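Local atomic coordinates of histone-lysine N-methyltransferase, H3 lysine-9 specific SUVH4 (Arabidopsis thaliana, PDB entry 4QEN), a protein that transfers methyl groups from S-adenosyl-L-methionine to a lysine of the histone H3 tail, binds methylated DNA and is required to maintain CpNpG DNA methylation. Residues P105-I110 with K156-Y161; P164-R169 with D185-V190; N282-K287 with I479-V484; S379-Y384 with G453-F458. All coordinates share one frame; numbering follows the deposited sequence.

Interaction 1 of 4, residues P105-I110 with K156-Y161; sequences PLAVSI and KHCCEY
H157 and P105 make the polar link between helix 151-161 and the start of strand 106-112. The imidazole ND1 donates to P105 O over 2.7 Å with an N-H...O angle of 149°; the carbonyl oxygen lies at the ring edge, near the imidazole plane, and the donor in turn sits in the carbonyl plane. With chi1 at -68°, CG stands beside the backbone N of H157, which swings the ring off the helix toward the strand.

Apolar packing continues along the strand. L106 reaches over with its CD1 branch, CG being anti to the backbone N, and this methyl rests on the helix backbone at C158 N, 3.6 Å away. C158 SG packs 3.6 Å from A107 CB. Separately, the same SG makes a close polar approach to A107 O, at 3.0 Å. Strand and helix axes run nearly at right angles, at 96°, and approach to 6.8 Å.

Strand 106-112 also pairs with 88-91 and 165-172, and the helix lies against this sheet of the SRA domain. Chemically, one imidazole bond satisfies a buried carbonyl and requires ND1 to carry a proton, while the small A107 and C158 probably allow the close approach here.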
loop_
_atom_site.group_PDB
_atom_site.type_symbol
_atom_site.label_atom_id
_atom_site.label_comp_id
_atom_site.label_asym_id
_atom_site.label_seq_id
_atom_site.Cartn_x
_atom_site.Cartn_y
_atom_site.Cartn_z
ATOM N N PRO A 105 29.094 20.417 2.474
ATOM C CA PRO A 105 27.891 19.567 2.498
ATOM C C PRO A 105 28.202 18.109 2.839
ATOM O O PRO A 105 29.340 17.655 2.709
ATOM C CB PRO A 105 27.360 19.673 1.067
ATOM C CG PRO A 105 28.573 19.934 0.243
ATOM C CD PRO A 105 29.470 20.796 1.099
ATOM N N LEU A 106 27.177 17.386 3.272
ATOM C CA LEU A 106 27.354 16.037 3.790
ATOM C C LEU A 106 26.147 15.203 3.368
ATOM O O LEU A 106 25.009 15.550 3.690
ATOM C CB LEU A 106 27.443 16.095 5.319
ATOM C CG LEU A 106 27.764 14.804 6.088
ATOM C CD1 LEU A 106 29.199 14.348 5.806
ATOM C CD2 LEU A 106 27.547 15.015 7.589
ATOM N N ALA A 107 26.386 14.114 2.646
ATOM C CA ALA A 107 25.293 13.316 2.097
ATOM C C ALA A 107 24.651 12.463 3.175
ATOM O O ALA A 107 25.325 12.017 4.107
ATOM C CB ALA A 107 25.796 12.438 0.980
ATOM N N VAL A 108 23.346 12.232 3.046
ATOM C CA VAL A 108 22.663 11.342 3.970
ATOM C C VAL A 108 21.937 10.245 3.218
ATOM O O VAL A 108 21.657 9.195 3.802
ATOM C CB VAL A 108 21.660 12.076 4.890
ATOM C CG1 VAL A 108 22.373 13.125 5.738
ATOM C CG2 VAL A 108 20.530 12.693 4.069
ATOM N N SER A 109 21.633 10.456 1.932
ATOM C CA SER A 109 20.823 9.438 1.243
ATOM C C SER A 109 21.103 9.403 -0.259
ATOM O O SER A 109 21.180 10.439 -0.885
ATOM C CB SER A 109 19.319 9.695 1.497
ATOM O OG SER A 109 18.495 8.876 0.679
ATOM N N ILE A 110 21.270 8.217 -0.832
ATOM C CA ILE A 110 21.407 8.107 -2.279
ATOM C C ILE A 110 20.462 7.077 -2.887
ATOM O O ILE A 110 20.070 6.084 -2.250
ATOM C CB ILE A 110 22.850 7.742 -2.719
ATOM C CG1 ILE A 110 23.194 6.302 -2.331
ATOM C CG2 ILE A 110 23.872 8.737 -2.169
ATOM C CD1 ILE A 110 24.626 5.933 -2.672
ATOM N N LYS A 156 32.168 12.873 -0.520
ATOM C CA LYS A 156 33.563 12.909 -0.106
ATOM C C LYS A 156 33.580 13.166 1.386
ATOM O O LYS A 156 34.332 12.514 2.125
ATOM C CB LYS A 156 34.311 14.026 -0.831
ATOM C CG LYS A 156 35.658 14.453 -0.200
ATOM C CD LYS A 156 36.318 15.532 -1.097
ATOM C CE LYS A 156 37.793 15.725 -0.779
ATOM N NZ LYS A 156 37.970 16.421 0.496
ATOM N N HIS A 157 32.722 14.081 1.841
ATOM C CA HIS A 157 32.754 14.405 3.259
ATOM C C HIS A 157 32.273 13.207 4.083
ATOM O O HIS A 157 32.823 12.934 5.164
ATOM C CB HIS A 157 32.010 15.710 3.559
ATOM C CG HIS A 157 32.704 16.919 2.998
ATOM N ND1 HIS A 157 32.043 18.092 2.702
ATOM C CD2 HIS A 157 34.006 17.125 2.678
ATOM C CE1 HIS A 157 32.912 18.971 2.221
ATOM N NE2 HIS A 157 34.107 18.410 2.193
ATOM N N CYS A 158 31.323 12.445 3.531
ATOM C CA CYS A 158 30.861 11.245 4.232
ATOM C C CYS A 158 32.046 10.313 4.430
ATOM O O CYS A 158 32.224 9.733 5.510
ATOM C CB CYS A 158 29.791 10.526 3.425
ATOM S SG CYS A 158 28.202 11.359 3.486
ATOM N N CYS A 159 32.863 10.196 3.386
ATOM C CA CYS A 159 34.002 9.290 3.448
ATOM C C CYS A 159 34.947 9.777 4.539
ATOM O O CYS A 159 35.384 8.994 5.368
ATOM C CB CYS A 159 34.701 9.181 2.085
ATOM S SG CYS A 159 36.193 8.133 2.106
ATOM N N GLU A 160 35.188 11.083 4.600
ATOM C CA GLU A 160 36.241 11.586 5.486
ATOM C C GLU A 160 35.833 11.621 6.959
ATOM O O GLU A 160 36.690 11.566 7.847
ATOM C CB GLU A 160 36.681 12.972 5.033
ATOM C CG GLU A 160 37.328 12.922 3.662
ATOM C CD GLU A 160 37.481 14.282 3.012
ATOM O OE1 GLU A 160 36.799 15.253 3.436
ATOM O OE2 GLU A 160 38.281 14.353 2.056
ATOM N N TYR A 161 34.529 11.718 7.219
ATOM C CA TYR A 161 34.047 11.846 8.599
ATOM C C TYR A 161 33.350 10.577 9.123
ATOM O O TYR A 161 32.782 10.575 10.220
ATOM C CB TYR A 161 33.160 13.100 8.732
ATOM C CG TYR A 161 33.995 14.362 8.622
ATOM C CD1 TYR A 161 34.627 14.901 9.738
ATOM C CD2 TYR A 161 34.202 14.973 7.392
ATOM C CE1 TYR A 161 35.419 16.040 9.635
ATOM C CE2 TYR A 161 34.990 16.113 7.276
ATOM C CZ TYR A 161 35.597 16.635 8.398
ATOM O OH TYR A 161 36.379 17.758 8.285
#

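Interaction 2 of 4, residues P164-R169 with D185-V190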
loop_
_atom_site.group_PDB
_atom_site.type_symbol
_atom_site.label_atom_id
_atom_site.label_comp_id
_atom_site.label_asym_id
_atom_site.label_seq_id
_atom_site.Cartn_x
_atom_site.Cartn_y
_atom_site.Cartn_z
ATOM N N PRO A 164 27.802 7.408 7.430
ATOM C CA PRO A 164 27.210 6.458 6.485
ATOM C C PRO A 164 26.067 7.118 5.715
ATOM O O PRO A 164 25.520 8.133 6.147
ATOM C CB PRO A 164 26.648 5.372 7.400
ATOM C CG PRO A 164 26.253 6.115 8.650
ATOM C CD PRO A 164 27.367 7.155 8.818
ATOM N N VAL A 165 25.709 6.526 4.583
ATOM C CA VAL A 165 24.619 7.016 3.767
ATOM C C VAL A 165 23.537 5.931 3.641
ATOM O O VAL A 165 23.851 4.734 3.602
ATOM C CB VAL A 165 25.162 7.420 2.360
ATOM C CG1 VAL A 165 25.689 6.201 1.601
ATOM C CG2 VAL A 165 24.112 8.105 1.558
ATOM N N ARG A 166 22.270 6.343 3.608
ATOM C CA ARG A 166 21.192 5.426 3.281
ATOM C C ARG A 166 21.267 5.116 1.791
ATOM O O ARG A 166 21.524 6.012 0.984
ATOM C CB ARG A 166 19.832 6.049 3.614
ATOM C CG ARG A 166 19.625 6.294 5.112
ATOM C CD ARG A 166 18.161 6.654 5.441
ATOM N NE ARG A 166 17.726 7.934 4.878
ATOM C CZ ARG A 166 18.051 9.120 5.387
ATOM N NH1 ARG A 166 18.839 9.183 6.457
ATOM N NH2 ARG A 166 17.606 10.241 4.821
ATOM N N VAL A 167 21.070 3.851 1.429
ATOM C CA VAL A 167 21.093 3.467 0.017
ATOM C C VAL A 167 19.745 2.861 -0.361
ATOM O O VAL A 167 19.251 1.964 0.314
ATOM C CB VAL A 167 22.251 2.475 -0.311
ATOM C CG1 VAL A 167 22.140 1.950 -1.747
ATOM C CG2 VAL A 167 23.599 3.162 -0.105
ATOM N N THR A 168 19.155 3.379 -1.436
ATOM C CA THR A 168 17.875 2.882 -1.921
ATOM C C THR A 168 18.015 2.479 -3.385
ATOM O O THR A 168 18.605 3.210 -4.174
ATOM C CB THR A 168 16.811 3.971 -1.758
ATOM O OG1 THR A 168 16.622 4.214 -0.356
ATOM C CG2 THR A 168 15.477 3.559 -2.397
ATOM N N ARG A 169 17.481 1.316 -3.743
ATOM C CA ARG A 169 17.552 0.825 -5.113
ATOM C C ARG A 169 16.194 0.863 -5.803
ATOM O O ARG A 169 15.185 0.477 -5.203
ATOM C CB ARG A 169 18.048 -0.624 -5.126
ATOM C CG ARG A 169 19.558 -0.805 -4.877
ATOM C CD ARG A 169 19.898 -2.301 -4.843
ATOM N NE ARG A 169 21.338 -2.537 -4.755
ATOM C CZ ARG A 169 22.031 -2.545 -3.617
ATOM N NH1 ARG A 169 21.420 -2.314 -2.456
ATOM N NH2 ARG A 169 23.335 -2.792 -3.636
ATOM N N ASP A 185 17.683 -0.102 1.363
ATOM C CA ASP A 185 18.484 -1.301 1.562
ATOM C C ASP A 185 19.484 -1.190 2.706
ATOM O O ASP A 185 20.287 -2.101 2.929
ATOM C CB ASP A 185 19.189 -1.679 0.261
ATOM C CG ASP A 185 18.226 -2.210 -0.776
ATOM O OD1 ASP A 185 17.085 -2.552 -0.402
ATOM O OD2 ASP A 185 18.608 -2.296 -1.957
ATOM N N GLY A 186 19.427 -0.077 3.432
ATOM C CA GLY A 186 20.223 0.076 4.632
ATOM C C GLY A 186 21.354 1.075 4.485
ATOM O O GLY A 186 21.491 1.740 3.460
ATOM N N LEU A 187 22.158 1.164 5.539
ATOM C CA LEU A 187 23.278 2.080 5.627
ATOM C C LEU A 187 24.531 1.455 4.988
ATOM O O LEU A 187 24.820 0.260 5.165
ATOM C CB LEU A 187 23.529 2.409 7.116
ATOM C CG LEU A 187 22.358 3.084 7.862
ATOM C CD1 LEU A 187 22.644 3.220 9.358
ATOM C CD2 LEU A 187 22.093 4.460 7.257
ATOM N N TYR A 188 25.259 2.271 4.235
ATOM C CA TYR A 188 26.539 1.875 3.659
ATOM C C TYR A 188 27.568 2.918 4.059
ATOM O O TYR A 188 27.253 4.111 4.144
ATOM C CB TYR A 188 26.472 1.846 2.125
ATOM C CG TYR A 188 25.718 0.674 1.504
ATOM C CD1 TYR A 188 24.363 0.463 1.765
ATOM C CD2 TYR A 188 26.358 -0.195 0.627
ATOM C CE1 TYR A 188 23.672 -0.596 1.174
ATOM C CE2 TYR A 188 25.683 -1.251 0.036
ATOM C CZ TYR A 188 24.339 -1.441 0.303
ATOM O OH TYR A 188 23.684 -2.498 -0.291
ATOM N N LYS A 189 28.801 2.482 4.293
ATOM C CA LYS A 189 29.884 3.441 4.446
ATOM C C LYS A 189 30.472 3.797 3.076
ATOM O O LYS A 189 30.469 2.979 2.155
ATOM C CB LYS A 189 30.977 2.919 5.390
ATOM C CG LYS A 189 31.797 1.774 4.854
ATOM C CD LYS A 189 33.068 1.585 5.683
ATOM C CE LYS A 189 33.827 2.900 5.782
ATOM N NZ LYS A 189 35.285 2.753 6.027
ATOM N N VAL A 190 30.964 5.024 2.954
ATOM C CA VAL A 190 31.705 5.438 1.776
ATOM C C VAL A 190 33.170 5.145 2.102
ATOM O O VAL A 190 33.801 5.849 2.890
ATOM C CB VAL A 190 31.498 6.936 1.474
ATOM C CG1 VAL A 190 32.206 7.325 0.182
ATOM C CG2 VAL A 190 30.001 7.256 1.382
#
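R169 NH1 serves two acceptors at once: D185 OD2 at 2.9 Å, in a salt bridge, and Y188 OH at 3.1 Å. Both oxygens lie at the guanidinium edge, near its plane, and the carboxylate is met on its anti side. R169 runs extended from CG to NE across D185, bringing NH1 between the two acceptors; its NH2 turns to D121 and A123 O, and Y188 OH also bonds to A123 O. A methionine here would probably leave the buried D185 carboxylate without its cationic mate and Y188 OH short of a donor.

Next to this network V167 CG2 packs 3.4 Å from Y188 CD1, with CG1 over one face of the ring. On the side of R166 and L187, CG of the first lies 3.7 Å from CD2 of the second. Backbone bonds knit this antiparallel hairpin of the SRA domain, V165 and Y188 forming a hydrogen-bonded pair. The buried arginine charge is thus shared between two carboxylates and neutral oxygens, which probably keeps D185 ionised.

Interaction 3 of 4, residues N282-K287 with I479-V484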
loop_
_atom_site.group_PDB
_atom_site.type_symbol
_atom_site.label_atom_id
_atom_site.label_comp_id
_atom_site.label_asym_id
_atom_site.label_seq_id
_atom_site.Cartn_x
_atom_site.Cartn_y
_atom_site.Cartn_z
ATOM N N ASN A 282 -36.635 -13.490 5.609
ATOM C CA ASN A 282 -37.249 -12.477 6.468
ATOM C C ASN A 282 -36.507 -11.134 6.486
ATOM O O ASN A 282 -36.814 -10.243 7.280
ATOM C CB ASN A 282 -37.484 -12.996 7.897
ATOM C CG ASN A 282 -36.193 -13.212 8.676
ATOM O OD1 ASN A 282 -35.090 -12.985 8.164
ATOM N ND2 ASN A 282 -36.329 -13.623 9.942
ATOM N N VAL A 283 -35.514 -11.002 5.617
ATOM C CA VAL A 283 -34.851 -9.725 5.427
ATOM C C VAL A 283 -35.528 -8.993 4.282
ATOM O O VAL A 283 -35.766 -9.557 3.213
ATOM C CB VAL A 283 -33.350 -9.899 5.129
ATOM C CG1 VAL A 283 -32.737 -8.592 4.652
ATOM C CG2 VAL A 283 -32.633 -10.414 6.360
ATOM N N ILE A 284 -35.859 -7.738 4.523
ATOM C CA ILE A 284 -36.537 -6.939 3.524
ATOM C C ILE A 284 -35.617 -6.633 2.337
ATOM O O ILE A 284 -34.407 -6.440 2.495
ATOM C CB ILE A 284 -37.083 -5.621 4.144
ATOM C CG1 ILE A 284 -37.995 -4.892 3.151
ATOM C CG2 ILE A 284 -35.935 -4.721 4.632
ATOM C CD1 ILE A 284 -38.717 -3.700 3.730
ATOM N N ILE A 285 -36.197 -6.616 1.144
ATOM C CA ILE A 285 -35.490 -6.121 -0.026
ATOM C C ILE A 285 -35.960 -4.694 -0.291
ATOM O O ILE A 285 -37.097 -4.473 -0.714
ATOM C CB ILE A 285 -35.733 -7.024 -1.238
ATOM C CG1 ILE A 285 -35.154 -8.420 -0.955
ATOM C CG2 ILE A 285 -35.129 -6.401 -2.486
ATOM C CD1 ILE A 285 -35.609 -9.506 -1.914
ATOM N N PRO A 286 -35.101 -3.714 0.006
ATOM C CA PRO A 286 -35.496 -2.311 -0.128
ATOM C C PRO A 286 -35.836 -1.936 -1.565
ATOM O O PRO A 286 -35.476 -2.652 -2.505
ATOM C CB PRO A 286 -34.245 -1.547 0.324
ATOM C CG PRO A 286 -33.500 -2.498 1.183
ATOM C CD PRO A 286 -33.773 -3.862 0.621
ATOM N N LYS A 287 -36.538 -0.819 -1.714
ATOM C CA LYS A 287 -36.820 -0.234 -3.014
ATOM C C LYS A 287 -35.520 0.019 -3.798
ATOM O O LYS A 287 -34.560 0.569 -3.257
ATOM C CB LYS A 287 -37.591 1.077 -2.808
ATOM C CG LYS A 287 -38.148 1.709 -4.070
ATOM C CD LYS A 287 -38.779 3.059 -3.762
ATOM C CE LYS A 287 -39.295 3.743 -5.017
ATOM N NZ LYS A 287 -39.412 5.218 -4.820
ATOM N N ILE A 479 -29.356 2.348 4.212
ATOM C CA ILE A 479 -28.031 2.309 4.831
ATOM C C ILE A 479 -27.848 1.106 5.769
ATOM O O ILE A 479 -26.726 0.646 5.987
ATOM C CB ILE A 479 -27.734 3.631 5.591
ATOM C CG1 ILE A 479 -26.273 3.701 6.035
ATOM C CG2 ILE A 479 -28.673 3.792 6.792
ATOM C CD1 ILE A 479 -25.274 3.658 4.883
ATOM N N ARG A 480 -28.958 0.606 6.311
ATOM C CA ARG A 480 -28.954 -0.558 7.196
ATOM C C ARG A 480 -28.518 -1.822 6.456
ATOM O O ARG A 480 -28.101 -2.802 7.075
ATOM C CB ARG A 480 -30.357 -0.806 7.775
ATOM C CG ARG A 480 -31.006 0.375 8.491
ATOM C CD ARG A 480 -32.433 0.036 8.945
ATOM N NE ARG A 480 -33.321 -0.213 7.809
ATOM C CZ ARG A 480 -34.466 -0.885 7.884
ATOM N NH1 ARG A 480 -34.869 -1.395 9.039
ATOM N NH2 ARG A 480 -35.206 -1.061 6.797
ATOM N N LEU A 481 -28.655 -1.807 5.133
ATOM C CA LEU A 481 -28.310 -2.970 4.314
ATOM C C LEU A 481 -27.215 -2.677 3.290
ATOM O O LEU A 481 -27.163 -3.302 2.226
ATOM C CB LEU A 481 -29.560 -3.516 3.619
ATOM C CG LEU A 481 -30.518 -4.234 4.578
ATOM C CD1 LEU A 481 -31.955 -4.245 4.056
ATOM C CD2 LEU A 481 -30.039 -5.652 4.817
ATOM N N ALA A 482 -26.344 -1.727 3.612
ATOM C CA ALA A 482 -25.239 -1.375 2.714
ATOM C C ALA A 482 -24.369 -2.576 2.404
ATOM O O ALA A 482 -24.296 -3.534 3.184
ATOM C CB ALA A 482 -24.381 -0.273 3.315
ATOM N N ARG A 483 -23.715 -2.529 1.248
ATOM C CA ARG A 483 -22.675 -3.497 0.936
ATOM C C ARG A 483 -21.432 -3.152 1.757
ATOM O O ARG A 483 -21.129 -1.983 1.975
ATOM C CB ARG A 483 -22.373 -3.506 -0.568
ATOM C CG ARG A 483 -23.564 -4.017 -1.426
ATOM C CD ARG A 483 -23.353 -3.716 -2.914
ATOM N NE ARG A 483 -22.064 -4.223 -3.375
ATOM C CZ ARG A 483 -21.211 -3.542 -4.132
ATOM N NH1 ARG A 483 -21.512 -2.324 -4.549
ATOM N NH2 ARG A 483 -20.058 -4.087 -4.481
ATOM N N VAL A 484 -20.737 -4.177 2.238
ATOM C CA VAL A 484 -19.532 -3.989 3.037
ATOM C C VAL A 484 -18.332 -4.344 2.160
ATOM O O VAL A 484 -18.201 -5.484 1.722
ATOM C CB VAL A 484 -19.555 -4.920 4.268
ATOM C CG1 VAL A 484 -18.209 -4.895 4.991
ATOM C CG2 VAL A 484 -20.700 -4.539 5.208
#
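L481, next to R480, projects toward segment 282-287 and carries most of this contact. Its CB points toward the loop, and chi1 of -72° sets CG beside the backbone N, opposite the carbonyl carbon. CB and CG themselves stay back from the loop; the two methyls beyond them do the touching. CD1 meets three groups: the carbonyl oxygen I284 O at 3.6 Å, P286 CG at 3.7 Å and I284 CG2 at 4.0 Å. P286 CD is next to it, so the pyrrolidine ring offers its CG-CD side to the methyl. CD2 goes to V283 CG1, 4.0 Å away, where the two side chains lie alongside, running antiparallel.

Beside this apolar patch R480 brings its guanidinium near I284 CG2, with NH2 4.3 Å from that methyl. Its charge is answered by D478 and E444, leaving van der Waals contact alone to I284. F445 and V388 also touch both L481 and V283, extending the patch onto strands 445-448 and 387-390.

The loop is irregular, and the contact is small and lies at the surface, burying 166 Å². Such hydrophobic packing joins the chain of the pre-SET region to the turn leading into strand 483-488 of the SET domain, an interface within the pre-SET/SET module of Suvar3-9 methyltransferases.

Interaction 4 of 4, residues S379-Y384 with G453-F458. With SAH (S-adenosyl-L-homocysteine), chain D.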
loop_
_atom_site.group_PDB
_atom_site.type_symbol
_atom_site.label_atom_id
_atom_site.label_comp_id
_atom_site.label_asym_id
_atom_site.label_seq_id
_atom_site.Cartn_x
_atom_site.Cartn_y
_atom_site.Cartn_z
ATOM N N SER A 379 -7.402 0.611 -3.841
ATOM C CA SER A 379 -7.945 -0.493 -4.640
ATOM C C SER A 379 -8.927 -1.312 -3.832
ATOM O O SER A 379 -8.683 -1.582 -2.654
ATOM C CB SER A 379 -6.829 -1.424 -5.117
ATOM O OG SER A 379 -5.943 -0.759 -5.994
ATOM N N PRO A 380 -10.044 -1.723 -4.458
ATOM C CA PRO A 380 -10.938 -2.648 -3.755
ATOM C C PRO A 380 -10.325 -4.040 -3.717
ATOM O O PRO A 380 -9.751 -4.522 -4.697
ATOM C CB PRO A 380 -12.199 -2.660 -4.625
ATOM C CG PRO A 380 -11.710 -2.299 -6.008
ATOM C CD PRO A 380 -10.526 -1.377 -5.807
ATOM N N VAL A 381 -10.450 -4.685 -2.571
ATOM C CA VAL A 381 -9.987 -6.051 -2.425
ATOM C C VAL A 381 -11.178 -6.979 -2.564
ATOM O O VAL A 381 -11.167 -7.911 -3.387
ATOM C CB VAL A 381 -9.294 -6.245 -1.071
ATOM C CG1 VAL A 381 -9.077 -7.719 -0.790
ATOM C CG2 VAL A 381 -7.962 -5.469 -1.052
ATOM N N CYS A 382 -12.232 -6.713 -1.793
ATOM C CA CYS A 382 -13.422 -7.565 -1.960
ATOM C C CYS A 382 -14.594 -7.080 -1.169
ATOM O O CYS A 382 -14.403 -6.458 -0.138
ATOM C CB CYS A 382 -13.153 -9.009 -1.491
ATOM S SG CYS A 382 -12.566 -9.162 0.225
ATOM N N GLU A 383 -15.803 -7.409 -1.634
ATOM C CA GLU A 383 -17.001 -7.247 -0.819
ATOM C C GLU A 383 -17.062 -8.414 0.155
ATOM O O GLU A 383 -16.671 -9.525 -0.190
ATOM C CB GLU A 383 -18.267 -7.222 -1.691
ATOM C CG GLU A 383 -19.550 -7.047 -0.886
ATOM C CD GLU A 383 -20.778 -6.789 -1.763
ATOM O OE1 GLU A 383 -20.604 -6.446 -2.954
ATOM O OE2 GLU A 383 -21.920 -6.924 -1.254
ATOM N N TYR A 384 -17.534 -8.163 1.375
ATOM C CA TYR A 384 -17.808 -9.254 2.295
ATOM C C TYR A 384 -19.145 -9.915 1.914
ATOM O O TYR A 384 -20.226 -9.373 2.176
ATOM C CB TYR A 384 -17.817 -8.758 3.750
ATOM C CG TYR A 384 -17.696 -9.869 4.776
ATOM C CD1 TYR A 384 -18.793 -10.670 5.102
ATOM C CD2 TYR A 384 -16.490 -10.111 5.428
ATOM C CE1 TYR A 384 -18.688 -11.691 6.043
ATOM C CE2 TYR A 384 -16.368 -11.132 6.370
ATOM C CZ TYR A 384 -17.470 -11.920 6.674
ATOM O OH TYR A 384 -17.369 -12.938 7.609
ATOM N N GLY A 453 -20.120 -18.086 1.484
ATOM C CA GLY A 453 -19.590 -16.741 1.283
ATOM C C GLY A 453 -18.466 -16.714 0.253
ATOM O O GLY A 453 -18.168 -17.735 -0.376
ATOM N N ASN A 454 -17.842 -15.555 0.066
ATOM C CA ASN A 454 -16.641 -15.470 -0.765
ATOM C C ASN A 454 -15.376 -15.508 0.105
ATOM O O ASN A 454 -15.449 -15.878 1.277
ATOM C CB ASN A 454 -16.657 -14.221 -1.654
ATOM C CG ASN A 454 -16.501 -12.934 -0.869
ATOM O OD1 ASN A 454 -16.623 -12.916 0.355
ATOM N ND2 ASN A 454 -16.241 -11.835 -1.581
ATOM N N PHE A 455 -14.233 -15.097 -0.446
ATOM C CA PHE A 455 -12.960 -15.235 0.281
ATOM C C PHE A 455 -12.778 -14.279 1.471
ATOM O O PHE A 455 -11.856 -14.458 2.275
ATOM C CB PHE A 455 -11.748 -15.179 -0.673
ATOM C CG PHE A 455 -11.407 -13.792 -1.166
ATOM C CD1 PHE A 455 -10.597 -12.945 -0.415
ATOM C CD2 PHE A 455 -11.864 -13.356 -2.395
ATOM C CE1 PHE A 455 -10.287 -11.674 -0.874
ATOM C CE2 PHE A 455 -11.550 -12.091 -2.874
ATOM C CZ PHE A 455 -10.753 -11.249 -2.114
ATOM N N ALA A 456 -13.661 -13.286 1.594
ATOM C CA ALA A 456 -13.506 -12.234 2.602
ATOM C C ALA A 456 -13.470 -12.782 4.018
ATOM O O ALA A 456 -12.793 -12.243 4.891
ATOM C CB ALA A 456 -14.620 -11.201 2.475
ATOM N N ARG A 457 -14.220 -13.852 4.235
ATOM C CA ARG A 457 -14.316 -14.491 5.533
ATOM C C ARG A 457 -12.969 -15.085 5.997
ATOM O O ARG A 457 -12.838 -15.483 7.149
ATOM C CB ARG A 457 -15.338 -15.623 5.453
ATOM C CG ARG A 457 -14.702 -16.843 4.834
ATOM C CD ARG A 457 -15.648 -17.914 4.464
ATOM N NE ARG A 457 -16.361 -18.546 5.571
ATOM C CZ ARG A 457 -15.967 -19.658 6.188
ATOM N NH1 ARG A 457 -16.713 -20.173 7.162
ATOM N NH2 ARG A 457 -14.832 -20.248 5.837
ATOM N N PHE A 458 -11.984 -15.174 5.105
ATOM C CA PHE A 458 -10.684 -15.740 5.487
ATOM C C PHE A 458 -9.667 -14.686 5.938
ATOM O O PHE A 458 -8.588 -15.015 6.408
ATOM C CB PHE A 458 -10.118 -16.612 4.360
ATOM C CG PHE A 458 -10.905 -17.882 4.129
ATOM C CD1 PHE A 458 -10.949 -18.875 5.102
ATOM C CD2 PHE A 458 -11.596 -18.077 2.948
ATOM C CE1 PHE A 458 -11.682 -20.044 4.901
ATOM C CE2 PHE A 458 -12.319 -19.241 2.734
ATOM C CZ PHE A 458 -12.360 -20.233 3.719
HETATM N N SAH D . -8.651 -17.186 10.579
HETATM C CA SAH D . -10.021 -17.555 10.232
HETATM C CB SAH D . -10.600 -16.563 9.226
HETATM C CG SAH D . -11.030 -15.250 9.870
HETATM S SD SAH D . -12.642 -15.464 10.659
HETATM C C SAH D . -10.133 -18.978 9.694
HETATM O O SAH D . -11.141 -19.331 9.083
HETATM O OXT SAH D . -9.224 -19.793 9.850
HETATM C "C5'" SAH D . -12.152 -14.693 12.222
HETATM C "C4'" SAH D . -11.596 -15.681 13.237
HETATM O "O4'" SAH D . -10.227 -15.932 12.961
HETATM C "C3'" SAH D . -11.673 -15.131 14.651
HETATM O "O3'" SAH D . -12.816 -15.584 15.331
HETATM C "C2'" SAH D . -10.420 -15.669 15.296
HETATM O "O2'" SAH D . -10.661 -16.969 15.782
HETATM C "C1'" SAH D . -9.457 -15.789 14.138
HETATM N N9 SAH D . -8.632 -14.565 14.074
HETATM C C8 SAH D . -8.728 -13.540 13.161
HETATM N N7 SAH D . -7.793 -12.604 13.462
HETATM C C5 SAH D . -7.115 -13.007 14.561
HETATM C C6 SAH D . -6.068 -12.438 15.290
HETATM N N6 SAH D . -5.536 -11.262 14.942
HETATM N N1 SAH D . -5.576 -13.109 16.392
HETATM C C2 SAH D . -6.103 -14.328 16.770
HETATM N N3 SAH D . -7.139 -14.888 16.048
HETATM C C4 SAH D . -7.632 -14.241 14.955
#
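N454 donates through ND2 to E383 O over 2.7 Å, the one hydrogen bond between strand 380-383 and the loop before strand 460-461. It runs close to the C=O direction, with the oxygen 15° out of the amide plane. Next to it the A456 methyl sits between C382 SG and Y384 CD2, 3.7 Å from each. F455 presents its CZ corner to C382: CB lies 3.3 Å from that atom, and SG is 4.1 Å from the ring centroid, oblique to it. V381 O meets the same ring at its edge.

Behind these contacts, N454 OD1 accepts from A456 N in an Asx turn, the donor standing above the carbonyl plane, and also from I385 N. Chi1 of 69° places the N454 amide between its own backbone N and carbonyl carbon, where it can serve both segments. A leucine in its place would probably leave E383 O without this donor and the Asx turn without its acceptor. Y384 OH, which bonds to Y402 O, lies 4.0 Å from R457 CB, and R457 bonds to A449 O and makes a cation-pi contact with Y402.

R457, a predicted S-adenosyl-L-methionine-binding residue, brings its O within 3.2 Å of CB of S-adenosyl-L-homocysteine. With N460 and H461, the 3-10 turn 456-458 forms part of the wall of the SET-domain cofactor pocket, backed by strand 380-383.

Interactions 1 and 2 share one sheet of the SRA domain, strands 106-112 and 165-172 being neighbours joined by backbone bonds between V108, I110 and R166; both are buried. Interaction 1 lays a helix on that sheet, whereas interaction 2 pairs strands and adds an ionic network. Interactions 3 and 4 lie across the centre of the chain, about 18 Å apart between centres, and meet where R483 NE bridges E383 OE1 at 2.7 Å on adjacent strands 483-488 and 380-383. Interaction 3 is a surface patch of mainly apolar packing; interaction 4 is buried beside the cofactor and combines a hydrogen bond from an asparagine side-chain amide with sulfur-aromatic packing.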